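PDB 5CU1: DMSP lyase from Ruegeria pomeroyi, which belongs to the cupin superfamily of small beta-barrel proteins and binds an iron(III) ion. Local coordinates for residues A[23-28]-A[73-78]. Sequence-based numbering, arbitrary orientation.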
loop_
_atom_site.group_PDB
_atom_site.type_symbol
_atom_site.label_atom_id
_atom_site.label_comp_id
_atom_site.label_asym_id
_atom_site.label_seq_id
_atom_site.Cartn_x
_atom_site.Cartn_y
_atom_site.Cartn_z
ATOM N N LEU A 23 0.224 -12.513 6.539
ATOM C CA LEU A 23 -0.420 -12.196 7.733
ATOM C C LEU A 23 0.371 -12.180 9.092
ATOM O O LEU A 23 0.373 -11.278 9.770
ATOM C CB LEU A 23 -1.720 -12.937 7.811
ATOM C CG LEU A 23 -2.525 -12.556 8.985
ATOM C CD1 LEU A 23 -3.235 -11.332 8.955
ATOM C CD2 LEU A 23 -3.606 -13.467 8.892
ATOM N N ALA A 24 1.031 -13.258 9.324
ATOM C CA ALA A 24 1.999 -13.478 10.256
ATOM C C ALA A 24 3.218 -12.625 10.276
ATOM O O ALA A 24 3.616 -12.302 11.305
ATOM C CB ALA A 24 2.302 -14.916 10.342
ATOM N N GLU A 25 3.654 -12.169 9.117
ATOM C CA GLU A 25 4.588 -11.132 9.076
ATOM C C GLU A 25 4.030 -9.726 9.370
ATOM O O GLU A 25 4.670 -9.049 9.986
ATOM C CB GLU A 25 5.445 -11.135 7.873
ATOM C CG GLU A 25 6.377 -12.205 7.636
ATOM C CD GLU A 25 7.459 -12.350 8.574
ATOM O OE1 GLU A 25 7.772 -11.630 9.360
ATOM O OE2 GLU A 25 7.935 -13.355 8.572
ATOM N N PHE A 26 2.796 -9.469 8.961
ATOM C CA PHE A 26 2.014 -8.349 9.318
ATOM C C PHE A 26 1.765 -8.135 10.828
ATOM O O PHE A 26 2.050 -7.124 11.254
ATOM C CB PHE A 26 0.840 -8.062 8.370
ATOM C CG PHE A 26 0.027 -6.948 8.791
ATOM C CD1 PHE A 26 0.472 -5.733 8.705
ATOM C CD2 PHE A 26 -1.158 -7.145 9.430
ATOM C CE1 PHE A 26 -0.185 -4.716 9.242
ATOM C CE2 PHE A 26 -1.840 -6.089 9.942
ATOM C CZ PHE A 26 -1.355 -4.872 9.816
ATOM N N GLN A 27 1.258 -9.161 11.481
ATOM C CA GLN A 27 0.869 -9.260 12.856
ATOM C C GLN A 27 2.002 -8.970 13.815
ATOM O O GLN A 27 1.845 -8.324 14.783
ATOM C CB GLN A 27 0.195 -10.614 13.083
ATOM C CG GLN A 27 -1.184 -10.647 12.618
ATOM C CD GLN A 27 -1.774 -11.968 12.569
ATOM O OE1 GLN A 27 -1.124 -12.848 12.315
ATOM N NE2 GLN A 27 -3.045 -12.087 12.849
ATOM N N ALA A 28 3.149 -9.518 13.474
ATOM C CA ALA A 28 4.398 -9.287 14.144
ATOM C C ALA A 28 4.972 -8.043 13.936
ATOM O O ALA A 28 5.429 -7.622 14.771
ATOM C CB ALA A 28 5.393 -10.364 13.881
ATOM N N TYR A 73 13.112 -4.914 7.648
ATOM C CA TYR A 73 11.824 -5.184 7.059
ATOM C C TYR A 73 11.817 -6.071 5.813
ATOM O O TYR A 73 10.899 -6.201 5.221
ATOM C CB TYR A 73 11.039 -3.845 6.784
ATOM C CG TYR A 73 10.963 -2.856 7.924
ATOM C CD1 TYR A 73 10.253 -3.136 9.004
ATOM C CD2 TYR A 73 11.718 -1.728 7.954
ATOM C CE1 TYR A 73 10.257 -2.325 10.048
ATOM C CE2 TYR A 73 11.691 -0.897 8.970
ATOM C CZ TYR A 73 10.917 -1.185 10.012
ATOM O OH TYR A 73 10.853 -0.520 11.012
ATOM N N ALA A 74 12.840 -6.831 5.594
ATOM C CA ALA A 74 12.970 -7.854 4.593
ATOM C C ALA A 74 12.076 -8.929 4.612
ATOM O O ALA A 74 11.634 -9.309 3.650
ATOM C CB ALA A 74 14.348 -8.325 4.444
ATOM N N ALA A 75 11.637 -9.396 5.738
ATOM C CA ALA A 75 10.668 -10.498 5.754
ATOM C C ALA A 75 9.335 -10.300 5.099
ATOM O O ALA A 75 8.908 -11.065 4.445
ATOM C CB ALA A 75 10.509 -11.037 7.121
ATOM N N ILE A 76 8.780 -9.174 5.431
ATOM C CA ILE A 76 7.490 -8.727 5.055
ATOM C C ILE A 76 7.442 -8.281 3.705
ATOM O O ILE A 76 6.616 -8.587 3.113
ATOM C CB ILE A 76 6.791 -7.837 6.144
ATOM C CG1 ILE A 76 5.355 -7.677 5.856
ATOM C CG2 ILE A 76 7.432 -6.541 6.281
ATOM C CD1 ILE A 76 4.571 -6.862 6.746
ATOM N N ARG A 77 8.407 -7.566 3.320
ATOM C CA ARG A 77 8.707 -7.307 2.032
ATOM C C ARG A 77 8.702 -8.514 1.093
ATOM O O ARG A 77 8.117 -8.440 0.191
ATOM C CB ARG A 77 9.916 -6.565 1.979
ATOM C CG ARG A 77 10.365 -6.132 0.630
ATOM C CD ARG A 77 11.490 -6.887 0.166
ATOM N NE ARG A 77 12.762 -6.412 0.409
ATOM C CZ ARG A 77 13.911 -7.026 0.450
ATOM N NH1 ARG A 77 14.285 -8.142 0.449
ATOM N NH2 ARG A 77 14.788 -6.372 0.589
ATOM N N ASP A 78 9.438 -9.543 1.386
ATOM C CA ASP A 78 9.536 -10.789 0.700
ATOM C C ASP A 78 8.254 -11.532 0.634
ATOM O O ASP A 78 7.862 -11.922 -0.316
ATOM C CB ASP A 78 10.744 -11.613 1.086
ATOM C CG ASP A 78 12.085 -10.886 0.913
ATOM O OD1 ASP A 78 12.326 -10.126 0.193
ATOM O OD2 ASP A 78 13.013 -11.087 1.477
#
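E25 and I76 meet where two helices of the layer outside the cupin barrel, 17-32 and 74-83, run roughly antiparallel; the axes of the turns 23-28 and 74-78 approach to 9.2 Å and cross at -145°. The CA atoms of E25 and I76 are 5.5 Å apart, and CB of E25 lies 4.0 Å from CB of I76, so the two residues touch by the very base of their side chains. A beta-branched isoleucine suits such a place, because it puts bulk close to the backbone and still has an arm to extend. That arm is straight: with CG1 anti to the backbone N (chi1 -166°) and chi2 also extended, CD1 reaches across to the backbone of helix 17-32 at E25 and F26. I76 also packs on L29 of the same helix, while the ring of F26 turns away to L192 and L194 of strand 189-196, joining helix 17-32 to the barrel. Glutamate suits the margin: its aliphatic stem packs on I76, while the chain, bent at chi2 (-65°), lays the polar carboxylate over A75 on the more exposed side. Alanine is small enough to sit under it, its methyl CB 3.6 Å from OE1 of E25. No hydrogen bond links the two segments, and the joint relies on van der Waals contact, down to CD1 of I76 resting 3.9 Å from the backbone N of F26.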